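Local atomic coordinates of glycosyl hydrolases family 31 family protein (Aspergillus niger, PDB entry 6DRU), a protein that hydrolyses terminal alpha-xylosyl units, releasing alpha-xylose from the non-reducing terminal glucose of xyloglucan oligosaccharides. Residues 323-328 and 400-405; 352-357 and 362-367. One frame throughout, in Å; residues are numbered along the deposited sequence.

Interaction 1 of 2, residues 323-328 and 400-405. With BGC (beta-D-glucopyranose), chain F.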
loop_
_atom_site.group_PDB
_atom_site.type_symbol
_atom_site.label_atom_id
_atom_site.label_comp_id
_atom_site.label_asym_id
_atom_site.label_seq_id
_atom_site.Cartn_x
_atom_site.Cartn_y
_atom_site.Cartn_z
ATOM N N SER A 323 31.168 -11.628 -23.305
ATOM C CA SER A 323 29.829 -11.328 -22.823
ATOM C C SER A 323 29.649 -11.779 -21.380
ATOM O O SER A 323 30.221 -12.782 -20.943
ATOM C CB SER A 323 28.776 -12.005 -23.705
ATOM O OG SER A 323 27.500 -11.991 -23.086
ATOM N N LEU A 324 28.839 -11.024 -20.641
ATOM C CA LEU A 324 28.459 -11.397 -19.286
ATOM C C LEU A 324 27.033 -10.935 -19.027
ATOM O O LEU A 324 26.630 -9.857 -19.473
ATOM C CB LEU A 324 29.411 -10.802 -18.239
ATOM C CG LEU A 324 29.490 -9.279 -18.116
ATOM C CD1 LEU A 324 29.589 -8.865 -16.658
ATOM C CD2 LEU A 324 30.675 -8.746 -18.902
ATOM N N TRP A 325 26.274 -11.764 -18.321
ATOM C CA TRP A 325 24.922 -11.439 -17.901
ATOM C C TRP A 325 24.890 -11.135 -16.406
ATOM O O TRP A 325 25.720 -11.644 -15.647
ATOM C CB TRP A 325 23.951 -12.586 -18.201
ATOM C CG TRP A 325 23.454 -12.615 -19.611
ATOM C CD1 TRP A 325 24.089 -12.133 -20.717
ATOM C CD2 TRP A 325 22.208 -13.156 -20.067
ATOM N NE1 TRP A 325 23.317 -12.342 -21.834
ATOM C CE2 TRP A 325 22.157 -12.970 -21.461
ATOM C CE3 TRP A 325 21.133 -13.783 -19.430
ATOM C CZ2 TRP A 325 21.074 -13.388 -22.230
ATOM C CZ3 TRP A 325 20.058 -14.196 -20.195
ATOM C CH2 TRP A 325 20.036 -13.996 -21.580
ATOM N N PRO A 326 23.949 -10.302 -15.952
ATOM C CA PRO A 326 23.865 -9.981 -14.522
ATOM C C PRO A 326 23.195 -11.057 -13.682
ATOM O O PRO A 326 23.095 -10.889 -12.461
ATOM C CB PRO A 326 23.039 -8.689 -14.516
ATOM C CG PRO A 326 22.138 -8.835 -15.694
ATOM C CD PRO A 326 22.932 -9.580 -16.740
ATOM N N SER A 327 22.748 -12.150 -14.291
ATOM C CA SER A 327 22.019 -13.181 -13.572
ATOM C C SER A 327 22.971 -14.096 -12.812
ATOM O O SER A 327 24.086 -14.384 -13.260
ATOM C CB SER A 327 21.169 -14.007 -14.539
ATOM O OG SER A 327 21.961 -14.529 -15.590
ATOM N N VAL A 328 22.514 -14.560 -11.650
ATOM C CA VAL A 328 23.259 -15.501 -10.824
ATOM C C VAL A 328 22.334 -16.650 -10.458
ATOM O O VAL A 328 21.212 -16.425 -9.993
ATOM C CB VAL A 328 23.812 -14.832 -9.551
ATOM C CG1 VAL A 328 24.535 -15.853 -8.685
ATOM C CG2 VAL A 328 24.731 -13.675 -9.911
ATOM N N GLY A 400 15.469 -5.063 -13.142
ATOM C CA GLY A 400 14.242 -5.721 -12.739
ATOM C C GLY A 400 14.203 -7.174 -13.166
ATOM O O GLY A 400 14.773 -8.039 -12.496
ATOM N N ALA A 401 13.530 -7.453 -14.278
ATOM C CA ALA A 401 13.552 -8.782 -14.875
ATOM C C ALA A 401 14.877 -8.972 -15.614
ATOM O O ALA A 401 15.796 -8.156 -15.513
ATOM C CB ALA A 401 12.344 -8.977 -15.787
ATOM N N LEU A 402 14.990 -10.052 -16.382
ATOM C CA LEU A 402 16.232 -10.353 -17.092
ATOM C C LEU A 402 16.127 -9.902 -18.549
ATOM O O LEU A 402 16.093 -10.698 -19.487
ATOM C CB LEU A 402 16.560 -11.840 -16.979
ATOM C CG LEU A 402 17.966 -12.253 -17.422
ATOM C CD1 LEU A 402 19.015 -11.302 -16.861
ATOM C CD2 LEU A 402 18.261 -13.684 -17.002
ATOM N N GLY A 403 16.048 -8.581 -18.721
ATOM C CA GLY A 403 16.242 -7.963 -20.015
ATOM C C GLY A 403 15.014 -7.840 -20.894
ATOM O O GLY A 403 15.085 -7.164 -21.929
ATOM N N GLU A 404 13.897 -8.465 -20.533
ATOM C CA GLU A 404 12.704 -8.448 -21.362
ATOM C C GLU A 404 11.535 -7.824 -20.611
ATOM O O GLU A 404 11.564 -7.662 -19.388
ATOM C CB GLU A 404 12.328 -9.861 -21.827
ATOM C CG GLU A 404 13.455 -10.607 -22.518
ATOM C CD GLU A 404 13.693 -10.124 -23.935
ATOM O OE1 GLU A 404 12.875 -9.326 -24.441
ATOM O OE2 GLU A 404 14.701 -10.541 -24.543
ATOM N N ALA A 405 10.498 -7.473 -21.368
ATOM C CA ALA A 405 9.276 -6.905 -20.816
ATOM C C ALA A 405 8.318 -7.968 -20.300
ATOM O O ALA A 405 7.176 -7.646 -19.959
ATOM C CB ALA A 405 8.577 -6.038 -21.865
HETATM C C2 BGC F . 14.186 -14.695 -26.009
HETATM C C3 BGC F . 14.459 -13.600 -25.036
HETATM C C4 BGC F . 15.919 -13.686 -24.555
HETATM C C5 BGC F . 16.851 -13.761 -25.732
HETATM C C6 BGC F . 18.277 -13.976 -25.244
HETATM C C1 BGC F . 15.196 -14.589 -27.122
HETATM O O2 BGC F . 12.848 -14.575 -26.543
HETATM O O3 BGC F . 13.598 -13.724 -23.962
HETATM O O4 BGC F . 16.237 -12.543 -23.792
HETATM O O5 BGC F . 16.491 -14.841 -26.572
HETATM O O6 BGC F . 19.075 -14.451 -26.307
#

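Interaction 2 of 2, residues 352-357 and 362-367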
loop_
_atom_site.group_PDB
_atom_site.type_symbol
_atom_site.label_atom_id
_atom_site.label_comp_id
_atom_site.label_asym_id
_atom_site.label_seq_id
_atom_site.Cartn_x
_atom_site.Cartn_y
_atom_site.Cartn_z
ATOM N N GLY A 352 12.992 -14.776 -3.496
ATOM C CA GLY A 352 13.830 -13.673 -3.918
ATOM C C GLY A 352 14.278 -13.740 -5.361
ATOM O O GLY A 352 14.970 -12.821 -5.817
ATOM N N THR A 353 13.918 -14.793 -6.091
ATOM C CA THR A 353 14.294 -14.897 -7.495
ATOM C C THR A 353 13.640 -13.788 -8.307
ATOM O O THR A 353 12.482 -13.428 -8.082
ATOM C CB THR A 353 13.890 -16.262 -8.053
ATOM O OG1 THR A 353 12.538 -16.555 -7.675
ATOM C CG2 THR A 353 14.810 -17.348 -7.520
ATOM N N THR A 354 14.392 -13.250 -9.266
ATOM C CA THR A 354 13.940 -12.114 -10.059
ATOM C C THR A 354 13.510 -12.491 -11.470
ATOM O O THR A 354 12.696 -11.777 -12.066
ATOM C CB THR A 354 15.042 -11.054 -10.136
ATOM O OG1 THR A 354 16.257 -11.657 -10.603
ATOM C CG2 THR A 354 15.288 -10.448 -8.763
ATOM N N ASP A 355 14.034 -13.587 -12.022
ATOM C CA ASP A 355 13.640 -14.049 -13.348
ATOM C C ASP A 355 14.115 -15.482 -13.553
ATOM O O ASP A 355 14.445 -16.175 -12.584
ATOM C CB ASP A 355 14.210 -13.132 -14.438
ATOM C CG ASP A 355 13.340 -13.089 -15.687
ATOM O OD1 ASP A 355 12.641 -14.088 -15.968
ATOM O OD2 ASP A 355 13.363 -12.057 -16.393
ATOM N N SER A 356 14.161 -15.935 -14.805
ATOM C CA SER A 356 14.652 -17.265 -15.128
ATOM C C SER A 356 15.417 -17.212 -16.442
ATOM O O SER A 356 15.212 -16.321 -17.270
ATOM C CB SER A 356 13.515 -18.292 -15.227
ATOM O OG SER A 356 12.638 -17.983 -16.295
ATOM N N TRP A 357 16.301 -18.188 -16.619
ATOM C CA TRP A 357 17.076 -18.361 -17.839
ATOM C C TRP A 357 17.839 -19.672 -17.730
ATOM O O TRP A 357 18.240 -20.074 -16.634
ATOM C CB TRP A 357 18.050 -17.199 -18.076
ATOM C CG TRP A 357 18.847 -17.363 -19.330
ATOM C CD1 TRP A 357 20.170 -17.680 -19.427
ATOM C CD2 TRP A 357 18.363 -17.249 -20.674
ATOM N NE1 TRP A 357 20.543 -17.756 -20.747
ATOM C CE2 TRP A 357 19.451 -17.496 -21.533
ATOM C CE3 TRP A 357 17.116 -16.954 -21.234
ATOM C CZ2 TRP A 357 19.330 -17.458 -22.920
ATOM C CZ3 TRP A 357 16.998 -16.917 -22.612
ATOM C CH2 TRP A 357 18.098 -17.168 -23.438
ATOM N N ILE A 362 16.761 -17.302 -11.350
ATOM C CA ILE A 362 17.998 -16.588 -11.065
ATOM C C ILE A 362 17.703 -15.323 -10.266
ATOM O O ILE A 362 16.551 -14.938 -10.058
ATOM C CB ILE A 362 18.764 -16.238 -12.356
ATOM C CG1 ILE A 362 17.825 -15.588 -13.375
ATOM C CG2 ILE A 362 19.395 -17.485 -12.947
ATOM C CD1 ILE A 362 17.757 -14.070 -13.301
ATOM N N ARG A 363 18.783 -14.677 -9.824
ATOM C CA ARG A 363 18.739 -13.380 -9.162
ATOM C C ARG A 363 19.778 -12.476 -9.806
ATOM O O ARG A 363 20.921 -12.895 -10.017
ATOM C CB ARG A 363 19.019 -13.507 -7.659
ATOM C CG ARG A 363 18.175 -14.545 -6.940
ATOM C CD ARG A 363 18.946 -15.172 -5.786
ATOM N NE ARG A 363 18.226 -16.300 -5.201
ATOM C CZ ARG A 363 17.439 -16.214 -4.133
ATOM N NH1 ARG A 363 17.272 -15.050 -3.519
ATOM N NH2 ARG A 363 16.822 -17.295 -3.677
ATOM N N ASN A 364 19.387 -11.243 -10.120
ATOM C CA ASN A 364 20.327 -10.277 -10.670
ATOM C C ASN A 364 21.211 -9.710 -9.569
ATOM O O ASN A 364 20.742 -9.419 -8.465
ATOM C CB ASN A 364 19.586 -9.139 -11.371
ATOM C CG ASN A 364 19.327 -9.424 -12.835
ATOM O OD1 ASN A 364 19.307 -10.577 -13.264
ATOM N ND2 ASN A 364 19.130 -8.367 -13.616
ATOM N N TYR A 365 22.497 -9.556 -9.873
ATOM C CA TYR A 365 23.388 -8.904 -8.929
ATOM C C TYR A 365 23.017 -7.427 -8.807
ATOM O O TYR A 365 22.404 -6.837 -9.701
ATOM C CB TYR A 365 24.850 -9.070 -9.357
ATOM C CG TYR A 365 25.428 -7.907 -10.134
ATOM C CD1 TYR A 365 26.474 -7.158 -9.610
ATOM C CD2 TYR A 365 24.928 -7.551 -11.384
ATOM C CE1 TYR A 365 27.012 -6.092 -10.303
ATOM C CE2 TYR A 365 25.458 -6.480 -12.086
ATOM C CZ TYR A 365 26.501 -5.756 -11.539
ATOM O OH TYR A 365 27.040 -4.692 -12.226
ATOM N N ASP A 366 23.392 -6.828 -7.681
ATOM C CA ASP A 366 22.968 -5.467 -7.355
ATOM C C ASP A 366 24.022 -4.485 -7.849
ATOM O O ASP A 366 25.011 -4.219 -7.162
ATOM C CB ASP A 366 22.733 -5.330 -5.856
ATOM C CG ASP A 366 22.073 -4.018 -5.488
ATOM O OD1 ASP A 366 21.660 -3.280 -6.408
ATOM O OD2 ASP A 366 21.971 -3.723 -4.279
ATOM N N SER A 367 23.808 -3.929 -9.045
ATOM C CA SER A 367 24.752 -2.956 -9.584
ATOM C C SER A 367 24.755 -1.654 -8.792
ATOM O O SER A 367 25.733 -0.904 -8.864
ATOM C CB SER A 367 24.439 -2.667 -11.054
ATOM O OG SER A 367 23.179 -2.034 -11.200
#

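Interaction 1 of 2, residues 323-328 and 400-405
L402 makes every contact of the loop 400-405 with 323-328, touching W325, P326 and S327. With CG anti to the backbone N (chi1 -168°), its branched end is placed among these three residues. L402 CD2 lies 3.7 Å from W325 CZ3, at the six-membered end of the indole, in an oblique approach, and the same L402 methyl is 3.8 Å from S327 CB. The other branch is looser, L402 CD1 standing 4.1 Å from P326 CG. No hydrogen bond crosses between the segments, and S327 OG is instead bonded to Q292.

Two residues on, E404 bends at chi2 (-76°), and E404 OE2 accepts a hydrogen bond from the glucose O4 at 2.6 Å; N173 donates to the same oxygen. E404 OE1 forms a salt bridge with K119 of a second subunit. The sugar returns to the tryptophan, its C6 lying 4.1 Å from W325 CH2, at the ring edge and near its plane.

W325 also lines the xylose pocket beside the active-site D395, an arrangement typical of a TIM-barrel glycosidase, with the substrate site built by loops following the C-terminal ends of barrel strands.

Interaction 2 of 2, residues 352-357 and 362-367
I362 meets T354 and D355 through both its backbone N-H and its carbonyl. I362 N donates to D355 O at 2.9 Å, and the bond is nearly straight at the hydrogen (169°) although the donor stands above the carbonyl plane. In return I362 O accepts T354 N at 2.9 Å, in the carbonyl plane, and a weak second bond from D355 N. Two consecutive residues thus face one residue on the partner strand, which defines a classic beta bulge in the antiparallel hairpin of 355-357 and 360-364. The short strand axes make 116° between their N-to-C directions, so the two strands splay well away from a straight antiparallel pairing.

Just beyond the bulge, T354 OG1 accepts N364 N at 3.2 Å. T354 chi1 of 53° sets this hydroxyl between the backbone N and the carbonyl carbon, from where it reaches N364 N, two residues beyond I362. On the D355 side, I362 CD1 packs 3.8 Å from D355 CB.

At the other end R363, bent at chi2, runs back along 352-353. T353 N lies over the centre of one face of the R363 guanidinium, 4.2 Å above its plane, and R363 NH1 comes 3.7 Å from G352 CA. The outer end of this arginine is bonded through NH2 to N408 and Y361 of a third subunit.

A second shell fixes the D355 carboxylate. D355 OD1 receives S356 N at 2.7 Å, on its anti side with the donor tilted out of the carboxylate plane, and also N409 N, while OD2 accepts L402 N. S356 OG is bonded to the carbonyl of N409, so the same loop residue ties to both D355 and S356. Further along, W357 touches a bound glucose.

The centres of the two interactions lie about 7 Å apart, both in the TIM-barrel domain. Interaction 2 is nested in sequence inside the loop that interaction 1 closes: 323-328 comes first, then the hairpin segments, then 400-405. Strands 319-328 and 360-364 are antiparallel neighbours in one sheet, joined by a probable hydrogen bond from V328 N to R363 O (2.8 Å). The D355 carboxylate links the hairpin to the loop 400-405 as well. The hairpin therefore bonds to both segments of interaction 1. Its W357 ring meets that of W325, with planes at about 40°, which brings the hairpin to the sugar-binding region beside the xylose pocket.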